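Local coordinates for protein alpha-rhamnosidase (Dictyoglomus thermophilum, PDB 6I60) that probably hydrolyses terminal non-reducing alpha-L-rhamnose residues of alpha-L-rhamnosides, with natural flavonoid rhamnosides among the compounds it is used on, at residues A517-D522 with Y573-D578; C37-N42 with I52-L57; P842-I847 with L864-G869; A510-E515 with A763-F768. All blocks are in the same frame, centred on the assembly; numbering follows the deposited sequence.

Contact 1 of 4, residues A517-D522 with Y573-D578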
# COMPACT_ATOMS: atom_id res chain seq x y z
N ALA A 517 -6.71 2.59 -2.14
CA ALA A 517 -5.88 1.39 -2.12
C ALA A 517 -6.55 0.26 -1.34
O ALA A 517 -6.44 -0.91 -1.71
CB ALA A 517 -4.51 1.72 -1.53
N ILE A 518 -7.25 0.61 -0.26
CA ILE A 518 -7.94 -0.41 0.53
C ILE A 518 -9.04 -1.06 -0.30
O ILE A 518 -9.23 -2.28 -0.27
CB ILE A 518 -8.49 0.21 1.83
CG1 ILE A 518 -7.35 0.42 2.83
CG2 ILE A 518 -9.57 -0.67 2.44
CD1 ILE A 518 -7.76 1.23 4.04
N PHE A 519 -9.78 -0.25 -1.08
CA PHE A 519 -10.84 -0.79 -1.92
C PHE A 519 -10.29 -1.69 -3.02
O PHE A 519 -10.95 -2.67 -3.40
CB PHE A 519 -11.66 0.34 -2.53
CG PHE A 519 -12.95 0.62 -1.81
CD1 PHE A 519 -13.05 1.69 -0.94
CD2 PHE A 519 -14.05 -0.20 -1.99
CE1 PHE A 519 -14.22 1.95 -0.26
CE2 PHE A 519 -15.23 0.06 -1.32
CZ PHE A 519 -15.32 1.13 -0.45
N ASN A 520 -9.10 -1.39 -3.53
CA ASN A 520 -8.55 -2.12 -4.65
C ASN A 520 -7.62 -3.26 -4.24
O ASN A 520 -7.57 -4.28 -4.93
CB ASN A 520 -7.78 -1.17 -5.58
CG ASN A 520 -8.70 -0.42 -6.52
OD1 ASN A 520 -9.59 -1.01 -7.14
ND2 ASN A 520 -8.49 0.88 -6.64
N PHE A 521 -6.89 -3.11 -3.13
CA PHE A 521 -5.87 -4.07 -2.76
C PHE A 521 -5.96 -4.38 -1.27
O PHE A 521 -6.50 -3.60 -0.48
CB PHE A 521 -4.46 -3.56 -3.11
CG PHE A 521 -4.39 -2.87 -4.44
CD1 PHE A 521 -4.45 -3.59 -5.62
CD2 PHE A 521 -4.26 -1.49 -4.51
CE1 PHE A 521 -4.39 -2.95 -6.84
CE2 PHE A 521 -4.20 -0.85 -5.74
CZ PHE A 521 -4.26 -1.58 -6.90
N ASP A 522 -5.42 -5.54 -0.89
CA ASP A 522 -5.29 -5.93 0.51
C ASP A 522 -4.14 -5.14 1.11
O ASP A 522 -2.97 -5.38 0.79
CB ASP A 522 -5.06 -7.43 0.62
CG ASP A 522 -5.06 -7.92 2.06
OD1 ASP A 522 -5.26 -9.13 2.28
OD2 ASP A 522 -4.86 -7.09 2.97
N TYR A 573 -9.39 0.19 11.04
CA TYR A 573 -10.51 -0.26 11.86
C TYR A 573 -11.83 -0.18 11.11
O TYR A 573 -12.73 -0.99 11.36
CB TYR A 573 -10.57 0.57 13.15
CG TYR A 573 -11.84 0.34 13.95
CD1 TYR A 573 -12.04 -0.86 14.63
CD2 TYR A 573 -12.83 1.31 14.02
CE1 TYR A 573 -13.20 -1.08 15.35
CE2 TYR A 573 -13.99 1.09 14.74
CZ TYR A 573 -14.16 -0.10 15.41
OH TYR A 573 -15.31 -0.32 16.13
N GLN A 574 -11.96 0.78 10.19
CA GLN A 574 -13.23 0.96 9.49
C GLN A 574 -13.46 -0.15 8.47
O GLN A 574 -14.57 -0.69 8.38
CB GLN A 574 -13.26 2.33 8.81
CG GLN A 574 -14.46 2.56 7.90
CD GLN A 574 -14.36 3.87 7.12
OE1 GLN A 574 -13.28 4.29 6.71
NE2 GLN A 574 -15.51 4.52 6.92
N TYR A 575 -12.44 -0.51 7.70
CA TYR A 575 -12.59 -1.46 6.60
C TYR A 575 -12.14 -2.87 6.95
O TYR A 575 -12.38 -3.79 6.16
CB TYR A 575 -11.82 -0.96 5.37
CG TYR A 575 -12.52 0.16 4.64
CD1 TYR A 575 -13.65 -0.09 3.86
CD2 TYR A 575 -12.07 1.47 4.73
CE1 TYR A 575 -14.30 0.93 3.19
CE2 TYR A 575 -12.71 2.50 4.07
CZ TYR A 575 -13.82 2.22 3.30
OH TYR A 575 -14.47 3.24 2.63
N TYR A 576 -11.49 -3.07 8.10
CA TYR A 576 -11.06 -4.40 8.51
C TYR A 576 -11.52 -4.80 9.90
O TYR A 576 -11.42 -5.98 10.24
CB TYR A 576 -9.53 -4.51 8.44
CG TYR A 576 -8.94 -4.33 7.06
CD1 TYR A 576 -8.44 -3.10 6.66
CD2 TYR A 576 -8.88 -5.39 6.17
CE1 TYR A 576 -7.90 -2.92 5.40
CE2 TYR A 576 -8.34 -5.22 4.90
CZ TYR A 576 -7.85 -3.99 4.52
OH TYR A 576 -7.31 -3.82 3.27
N GLY A 577 -12.01 -3.86 10.71
CA GLY A 577 -12.42 -4.19 12.07
C GLY A 577 -11.27 -4.58 12.98
O GLY A 577 -11.41 -5.51 13.79
N ASP A 578 -10.14 -3.89 12.87
CA ASP A 578 -8.96 -4.16 13.68
C ASP A 578 -8.84 -3.05 14.72
O ASP A 578 -8.13 -2.06 14.52
CB ASP A 578 -7.70 -4.25 12.81
CG ASP A 578 -6.47 -4.66 13.60
OD1 ASP A 578 -6.64 -5.16 14.73
OD2 ASP A 578 -5.35 -4.48 13.09
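Ile518 faces two consecutive tyrosines of segment 573-578, Tyr575 and Tyr576. With CG1 beside the backbone N (chi1 -76°) and CG2 anti to that N, the CG2 methyl rather than the CD1 arm does the touching: CG2 of Ile518 rests 3.7 Å from CB of Tyr575 and 4.1 Å from CE1 of Tyr576, sitting between the roots of one ring and the far part of the other. Next along the chain, Phe519 reaches the outer end of Tyr575. The two side chains cross at about a right angle, the rings tilted 70° to each other with centroids 5.2 Å apart, and the hydroxyl OH of Tyr575 lies at the edge of the Phe519 ring, near its plane, 3.2 Å from CE1. That hydroxyl is bonded to the carboxylate of Glu515, one turn earlier on the first helix, so the ring is held at its polar end as well as packed along its side. Phe521 and Asp522 leave the helix and bring backbone toward Tyr576, whose OH lies 3.8 Å from O of Phe521 and is hydrogen-bonded to the backbone N of Met523. Asp522 adds a looser approach, its OD2 4.1 Å from the same OH. The contact thus joins helices 514-520 and 564-576 by an aliphatic and aromatic seam whose hydroxyls are tied back to the first helix or the turn after it, interior packing within the six-hairpin, (alpha/alpha)6-type glycosidase domain of this family.

Contact 2 of 4, residues C37-N42 with I52-L57; sequences CEFTTN and IFSWKL
Ile52, at the start of its strand, is held by Glu38 from both backbone and side chain. Its carbonyl O accepts from N of Glu38 at 2.8 Å, in the carbonyl plane, while its own N gives to OE2 of Glu38 at 2.9 Å, in line with the C-O bond, or nearly so. Glu38 manages both because its chain bends at chi2 (-59°) and folds the carboxylate back, so a side chain that leaves the backbone away from the strand continues the pairing by replacing a main-chain carbonyl. The side chain of Ile52 also receives Phe39: its CG2 touches CZ of that ring at 3.8 Å, the two groups crossing obliquely. Phe53 comes next and forms an antiparallel non-hydrogen-bonded pair with Cys37, both side chains on one face. SG of Cys37, anti to its backbone N (chi1 174°), lies 4.5 Å from the Phe53 ring centroid and 30° off the normal, an oblique sulfur-aromatic contact. Ser54 turns its side chain toward the 37-42 loop, its OG 4.2 Å from CD1 of Phe39 and bonded to the carbonyl of Lys36. Beyond Cys37 the chain turns away: Glu38 and Phe39 both have left-handed helical backbone angles, and N of Cys37 bonds O of Thr40 at 3.1 Å across the turn. In the immunoglobulin-like N-terminal domain, strand 52-56 runs between strands 35-37 and 99-101. Phe53 meets Trp115 and Phe135 edge-to-face, and helix 524-535 packs on Phe39 and Ile52, its Arg528 forming a salt bridge with OE1 of Glu38.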
# COMPACT_ATOMS: atom_id res chain seq x y z
N CYS A 37 -2.87 -15.78 9.99
CA CYS A 37 -2.13 -15.27 11.13
C CYS A 37 -1.29 -14.09 10.65
O CYS A 37 -0.56 -14.21 9.66
CB CYS A 37 -1.24 -16.34 11.75
SG CYS A 37 -0.16 -15.73 13.06
N GLU A 38 -1.41 -12.96 11.34
CA GLU A 38 -0.82 -11.70 10.89
C GLU A 38 -1.32 -11.32 9.50
O GLU A 38 -0.58 -10.73 8.70
CB GLU A 38 0.71 -11.75 10.92
CG GLU A 38 1.31 -11.62 12.31
CD GLU A 38 0.93 -10.32 12.99
OE1 GLU A 38 1.65 -9.31 12.80
OE2 GLU A 38 -0.10 -10.30 13.70
N PHE A 39 -2.57 -11.67 9.20
CA PHE A 39 -3.20 -11.37 7.91
C PHE A 39 -2.42 -11.99 6.75
O PHE A 39 -2.28 -11.40 5.68
CB PHE A 39 -3.37 -9.87 7.71
CG PHE A 39 -4.15 -9.20 8.81
CD1 PHE A 39 -5.54 -9.23 8.80
CD2 PHE A 39 -3.50 -8.56 9.85
CE1 PHE A 39 -6.26 -8.62 9.81
CE2 PHE A 39 -4.21 -7.95 10.86
CZ PHE A 39 -5.59 -7.98 10.84
N THR A 40 -1.92 -13.21 6.97
CA THR A 40 -1.17 -13.92 5.95
C THR A 40 -1.39 -15.42 6.13
O THR A 40 -1.41 -15.91 7.26
CB THR A 40 0.33 -13.60 6.01
OG1 THR A 40 0.51 -12.18 6.08
CG2 THR A 40 1.05 -14.15 4.78
N THR A 41 -1.56 -16.12 5.01
CA THR A 41 -1.73 -17.57 5.05
C THR A 41 -0.39 -18.22 5.38
O THR A 41 0.56 -18.15 4.60
CB THR A 41 -2.27 -18.08 3.71
OG1 THR A 41 -3.64 -17.70 3.58
CG2 THR A 41 -2.16 -19.59 3.63
N ASN A 42 -0.33 -18.86 6.56
CA ASN A 42 0.85 -19.56 7.04
C ASN A 42 2.08 -18.65 7.03
O ASN A 42 2.96 -18.82 6.18
CB ASN A 42 1.12 -20.82 6.21
CG ASN A 42 0.07 -21.89 6.43
OD1 ASN A 42 -0.42 -22.07 7.55
ND2 ASN A 42 -0.28 -22.61 5.37
N ILE A 52 -2.10 -11.56 15.37
CA ILE A 52 -3.52 -11.41 15.09
C ILE A 52 -4.00 -12.61 14.28
O ILE A 52 -3.37 -12.99 13.28
CB ILE A 52 -3.80 -10.10 14.34
CG1 ILE A 52 -3.28 -8.90 15.14
CG2 ILE A 52 -5.28 -9.95 14.04
CD1 ILE A 52 -4.13 -8.55 16.35
N PHE A 53 -5.10 -13.21 14.71
CA PHE A 53 -5.71 -14.35 14.03
C PHE A 53 -7.04 -13.92 13.41
O PHE A 53 -7.77 -13.10 13.97
CB PHE A 53 -5.95 -15.51 15.00
CG PHE A 53 -4.68 -16.16 15.49
CD1 PHE A 53 -4.08 -17.17 14.77
CD2 PHE A 53 -4.10 -15.75 16.68
CE1 PHE A 53 -2.91 -17.77 15.22
CE2 PHE A 53 -2.93 -16.33 17.14
CZ PHE A 53 -2.34 -17.35 16.41
N SER A 54 -7.34 -14.48 12.24
CA SER A 54 -8.56 -14.13 11.52
C SER A 54 -9.02 -15.33 10.71
O SER A 54 -8.25 -16.26 10.43
CB SER A 54 -8.34 -12.92 10.61
OG SER A 54 -7.05 -12.94 10.03
N TRP A 55 -10.30 -15.30 10.33
CA TRP A 55 -10.90 -16.38 9.55
C TRP A 55 -12.18 -15.87 8.91
O TRP A 55 -12.78 -14.90 9.36
CB TRP A 55 -11.19 -17.60 10.42
CG TRP A 55 -12.03 -17.28 11.62
CD1 TRP A 55 -13.39 -17.16 11.66
CD2 TRP A 55 -11.56 -17.04 12.95
NE1 TRP A 55 -13.80 -16.85 12.93
CE2 TRP A 55 -12.70 -16.77 13.75
CE3 TRP A 55 -10.30 -17.02 13.55
CZ2 TRP A 55 -12.60 -16.49 15.11
CZ3 TRP A 55 -10.21 -16.74 14.90
CH2 TRP A 55 -11.35 -16.48 15.66
N LYS A 56 -12.59 -16.57 7.85
CA LYS A 56 -13.83 -16.29 7.14
C LYS A 56 -14.83 -17.42 7.36
O LYS A 56 -14.46 -18.53 7.74
CB LYS A 56 -13.57 -16.10 5.64
CG LYS A 56 -12.62 -14.95 5.32
CD LYS A 56 -12.17 -15.00 3.87
CE LYS A 56 -11.27 -13.81 3.53
NZ LYS A 56 -11.97 -12.51 3.74
N LEU A 57 -16.10 -17.12 7.11
CA LEU A 57 -17.18 -18.05 7.42
C LEU A 57 -18.06 -18.28 6.20
O LEU A 57 -18.17 -17.43 5.31
CB LEU A 57 -18.04 -17.53 8.58
CG LEU A 57 -17.27 -17.25 9.87
CD1 LEU A 57 -18.16 -16.53 10.87
CD2 LEU A 57 -16.72 -18.54 10.45

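Contact 3 of 4, residues P842-I847 with L864-G869; sequences PGWNKI and LNTIKG
Trp844 has CG anti to its carbonyl carbon (chi1 -63°) and the indole plane turned roughly perpendicular to the plane of CA, CB and CG (chi2 98°), which lays one ring face against Thr866; there OG1 lies between the backbone N and the carbonyl carbon and CG2 is left to meet the indole. The contact joins two sheets of the C-terminal beta domain next to an ST turn, in which OG1 of Thr866 accepts from N of Lys868 at 3.2 Å. CG2 of Thr866 makes a CH-pi contact over the five-membered ring, 3.6 Å from its centroid and 14° off the normal. At the far end of the indole, CH2 meets CD1 of Leu864 at 3.8 Å, the side chains crossing at about a right angle. With an alanine in place of Trp844, the methyl of Thr866 and CD1 of Leu864 would probably lose their cover and a gap would open between the sheets. Lys868 runs alongside the backbone of the first segment: its CD lies 3.5 Å from O of Trp844, and its chain, extended until it bends at chi4, carries NZ to a hydrogen bond with Gln98. Near CE of Lys868 the amide of Asn845 is pinned to its own loop, ND2 giving to O of Pro842 at 3.1 Å in a nearly straight bond that lies in the carbonyl plane.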
# COMPACT_ATOMS: atom_id res chain seq x y z
N PRO A 842 -18.00 -0.71 11.19
CA PRO A 842 -16.60 -1.11 10.99
C PRO A 842 -16.45 -2.62 10.81
O PRO A 842 -17.24 -3.41 11.33
CB PRO A 842 -15.91 -0.63 12.27
CG PRO A 842 -16.75 0.51 12.74
CD PRO A 842 -18.17 0.15 12.37
N GLY A 843 -15.42 -3.00 10.06
CA GLY A 843 -15.22 -4.40 9.73
C GLY A 843 -16.24 -4.97 8.78
O GLY A 843 -16.37 -6.19 8.69
N TRP A 844 -16.97 -4.11 8.06
CA TRP A 844 -18.06 -4.53 7.18
C TRP A 844 -19.13 -5.32 7.93
O TRP A 844 -19.78 -6.20 7.36
CB TRP A 844 -17.54 -5.35 5.99
CG TRP A 844 -16.62 -4.58 5.08
CD1 TRP A 844 -15.25 -4.60 5.08
CD2 TRP A 844 -17.00 -3.68 4.03
NE1 TRP A 844 -14.76 -3.77 4.10
CE2 TRP A 844 -15.82 -3.19 3.44
CE3 TRP A 844 -18.23 -3.24 3.53
CZ2 TRP A 844 -15.83 -2.29 2.38
CZ3 TRP A 844 -18.24 -2.34 2.48
CH2 TRP A 844 -17.04 -1.87 1.92
N ASN A 845 -19.30 -5.02 9.22
CA ASN A 845 -20.36 -5.67 9.99
C ASN A 845 -21.73 -5.34 9.43
O ASN A 845 -22.64 -6.18 9.47
CB ASN A 845 -20.27 -5.26 11.46
CG ASN A 845 -19.56 -6.30 12.31
OD1 ASN A 845 -20.16 -7.26 12.78
ND2 ASN A 845 -18.26 -6.10 12.52
N LYS A 846 -21.90 -4.14 8.89
CA LYS A 846 -23.09 -3.76 8.14
C LYS A 846 -22.64 -3.15 6.82
O LYS A 846 -21.71 -2.34 6.80
CB LYS A 846 -23.95 -2.77 8.93
CG LYS A 846 -25.15 -2.23 8.15
CD LYS A 846 -26.21 -1.68 9.09
CE LYS A 846 -27.59 -2.22 8.77
NZ LYS A 846 -28.58 -1.91 9.84
N ILE A 847 -23.28 -3.55 5.73
CA ILE A 847 -22.96 -3.07 4.40
C ILE A 847 -24.13 -2.25 3.89
O ILE A 847 -25.29 -2.64 4.05
CB ILE A 847 -22.64 -4.24 3.44
CG1 ILE A 847 -21.77 -5.28 4.15
CG2 ILE A 847 -21.97 -3.73 2.18
CD1 ILE A 847 -21.54 -6.52 3.33
N LEU A 864 -15.96 -6.97 -3.89
CA LEU A 864 -14.87 -6.84 -2.95
C LEU A 864 -14.68 -8.12 -2.16
O LEU A 864 -15.65 -8.83 -1.85
CB LEU A 864 -15.10 -5.67 -1.98
CG LEU A 864 -15.72 -4.39 -2.54
CD1 LEU A 864 -16.42 -3.60 -1.44
CD2 LEU A 864 -14.65 -3.54 -3.21
N ASN A 865 -13.43 -8.42 -1.83
CA ASN A 865 -13.08 -9.52 -0.93
C ASN A 865 -12.60 -8.88 0.38
O ASN A 865 -11.44 -8.51 0.50
CB ASN A 865 -12.02 -10.42 -1.54
CG ASN A 865 -11.59 -11.54 -0.60
OD1 ASN A 865 -12.38 -12.41 -0.26
ND2 ASN A 865 -10.33 -11.51 -0.18
N THR A 866 -13.51 -8.76 1.34
CA THR A 866 -13.24 -8.05 2.58
C THR A 866 -12.75 -9.03 3.65
O THR A 866 -12.44 -10.19 3.37
CB THR A 866 -14.48 -7.30 3.04
OG1 THR A 866 -15.44 -8.24 3.55
CG2 THR A 866 -15.09 -6.52 1.88
N ILE A 867 -12.68 -8.55 4.89
CA ILE A 867 -12.25 -9.39 6.00
C ILE A 867 -13.33 -10.40 6.38
O ILE A 867 -13.04 -11.41 7.04
CB ILE A 867 -11.86 -8.52 7.21
CG1 ILE A 867 -10.66 -9.12 7.94
CG2 ILE A 867 -13.04 -8.32 8.16
CD1 ILE A 867 -9.39 -9.14 7.11
N LYS A 868 -14.58 -10.17 5.96
CA LYS A 868 -15.68 -11.08 6.25
C LYS A 868 -16.02 -11.98 5.07
O LYS A 868 -16.87 -12.87 5.22
CB LYS A 868 -16.92 -10.29 6.67
CG LYS A 868 -16.75 -9.50 7.96
CD LYS A 868 -18.10 -9.06 8.51
CE LYS A 868 -17.99 -8.61 9.96
NZ LYS A 868 -17.24 -9.59 10.80
N GLY A 869 -15.40 -11.78 3.91
CA GLY A 869 -15.70 -12.58 2.74
C GLY A 869 -15.97 -11.75 1.51
O GLY A 869 -15.45 -10.64 1.37

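Contact 4 of 4, residues A510-E515 with A763-F768; sequences AQLSAE and ATRYIF
The ionic part of this contact is one salt bridge: OE1 of Glu515 stands 2.9 Å from NH2 of Arg765. It is made through a single oxygen and a single nitrogen, for the side chains cross at about a right angle, the carboxylate and guanidinium planes are 43° apart, and the other oxygen, OE2, is bonded to the hydroxyl of Tyr575. Glu515 arrives stretched out, CG anti to the backbone N (chi1 -171°) and extended beyond it, whereas Arg765 bends at chi2. Among hydrogen bonds, NH2 of Arg765 also pairs with the hydroxyl of Tyr571 on helix 564-576, so this nitrogen is gripped from two parts of the domain. Apolar packing lies at the base of the same arginine: CD2 of Leu512 touches CB of Arg765 at 3.7 Å, and CG of Arg765 passes 3.8 Å from O of Leu512. Within its own helix, CD of Arg765 sits 3.5 Å above one face of the Tyr766 ring, offset toward the rim, while the hydroxyl of Tyr766 bonds Tyr633. A leucine in place of Arg765 would probably leave OE1 of Glu515 without its cationic mate, and Tyr571 without the nitrogen it pairs with, inside a buried interface. The chemistry implies an arginine working at both ends: its aliphatic root packs helix 761-773 on Leu512, and its guanidinium joins helix 514-520, through Glu515, to helix 564-576, inside the six-hairpin domain.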
# COMPACT_ATOMS: atom_id res chain seq x y z
N ALA A 510 -0.14 9.70 0.83
CA ALA A 510 -0.53 8.39 1.34
C ALA A 510 -1.87 8.45 2.06
O ALA A 510 -2.63 7.47 2.04
CB ALA A 510 0.54 7.84 2.27
N GLN A 511 -2.19 9.58 2.68
CA GLN A 511 -3.45 9.70 3.42
C GLN A 511 -4.63 9.83 2.47
O GLN A 511 -5.67 9.18 2.67
CB GLN A 511 -3.38 10.89 4.37
CG GLN A 511 -4.72 11.27 4.99
CD GLN A 511 -5.40 12.42 4.26
OE1 GLN A 511 -4.75 13.39 3.87
NE2 GLN A 511 -6.71 12.30 4.07
N LEU A 512 -4.50 10.66 1.43
CA LEU A 512 -5.63 10.94 0.55
C LEU A 512 -5.97 9.76 -0.34
O LEU A 512 -7.12 9.62 -0.77
CB LEU A 512 -5.34 12.18 -0.30
CG LEU A 512 -5.23 13.50 0.47
CD1 LEU A 512 -4.50 14.53 -0.38
CD2 LEU A 512 -6.60 14.00 0.88
N SER A 513 -5.00 8.90 -0.64
CA SER A 513 -5.22 7.74 -1.49
C SER A 513 -5.33 6.44 -0.70
O SER A 513 -5.36 5.36 -1.30
CB SER A 513 -4.11 7.62 -2.54
OG SER A 513 -2.85 7.36 -1.95
N ALA A 514 -5.40 6.52 0.63
CA ALA A 514 -5.45 5.31 1.44
C ALA A 514 -6.78 4.58 1.27
O ALA A 514 -6.82 3.35 1.26
CB ALA A 514 -5.20 5.64 2.91
N GLU A 515 -7.88 5.33 1.13
CA GLU A 515 -9.18 4.69 0.95
C GLU A 515 -9.28 3.98 -0.39
O GLU A 515 -9.92 2.93 -0.49
CB GLU A 515 -10.30 5.73 1.09
CG GLU A 515 -11.70 5.14 1.14
CD GLU A 515 -12.76 6.17 1.44
OE1 GLU A 515 -12.75 7.24 0.79
OE2 GLU A 515 -13.60 5.92 2.33
N ALA A 763 -8.99 18.89 -1.30
CA ALA A 763 -10.42 19.08 -1.50
C ALA A 763 -11.00 18.17 -2.57
O ALA A 763 -12.21 17.91 -2.55
CB ALA A 763 -10.70 20.54 -1.86
N THR A 764 -10.18 17.67 -3.51
CA THR A 764 -10.69 16.72 -4.49
C THR A 764 -11.12 15.42 -3.82
O THR A 764 -12.04 14.75 -4.30
CB THR A 764 -9.63 16.42 -5.55
OG1 THR A 764 -9.06 17.66 -6.01
CG2 THR A 764 -10.24 15.68 -6.73
N ARG A 765 -10.48 15.06 -2.71
CA ARG A 765 -10.85 13.86 -1.97
C ARG A 765 -12.22 13.98 -1.31
O ARG A 765 -12.85 12.95 -1.03
CB ARG A 765 -9.78 13.55 -0.92
CG ARG A 765 -9.92 12.19 -0.25
CD ARG A 765 -10.18 12.34 1.24
NE ARG A 765 -10.57 11.08 1.87
CZ ARG A 765 -11.82 10.65 1.95
NH1 ARG A 765 -12.81 11.36 1.43
NH2 ARG A 765 -12.09 9.49 2.54
N TYR A 766 -12.70 15.20 -1.07
CA TYR A 766 -13.96 15.40 -0.37
C TYR A 766 -15.08 15.96 -1.24
O TYR A 766 -16.25 15.86 -0.84
CB TYR A 766 -13.77 16.34 0.83
CG TYR A 766 -12.69 15.92 1.81
CD1 TYR A 766 -12.88 14.82 2.64
CD2 TYR A 766 -11.50 16.62 1.91
CE1 TYR A 766 -11.90 14.43 3.54
CE2 TYR A 766 -10.52 16.24 2.80
CZ TYR A 766 -10.72 15.14 3.61
OH TYR A 766 -9.74 14.76 4.50
N ILE A 767 -14.76 16.55 -2.39
CA ILE A 767 -15.77 17.28 -3.15
C ILE A 767 -16.83 16.34 -3.71
O ILE A 767 -18.02 16.68 -3.72
CB ILE A 767 -15.10 18.12 -4.26
CG1 ILE A 767 -16.16 18.89 -5.06
CG2 ILE A 767 -14.27 17.24 -5.17
CD1 ILE A 767 -15.69 20.24 -5.55
N PHE A 768 -16.43 15.16 -4.18
CA PHE A 768 -17.40 14.25 -4.77
C PHE A 768 -18.37 13.71 -3.73
O PHE A 768 -19.56 13.55 -4.01
CB PHE A 768 -16.68 13.10 -5.48
CG PHE A 768 -15.88 13.54 -6.67
CD1 PHE A 768 -16.49 13.78 -7.88
CD2 PHE A 768 -14.51 13.71 -6.56
CE1 PHE A 768 -15.75 14.19 -8.98
CE2 PHE A 768 -13.76 14.12 -7.65
CZ PHE A 768 -14.38 14.36 -8.86

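From the N terminus, contact 2 comes first, closing a short loop within the immunoglobulin-like domain before any other contact opens. Residues 510-515 then open contact 4, which closes only at 763-768, some 250 residues on; contact 1 is nested inside that loop, and the two share helix 514-520. Contact 3 follows in series and closes a short excursion in the C-terminal beta domain. Contact 1 lies in the middle: it joins contact 4 through Glu515 and Tyr575, touches contact 3 where Gln574 and Gly843 probably share a backbone hydrogen bond, and packs on contact 2 through Asp578 and Phe39. The helical domain is thereby tied to two beta domains.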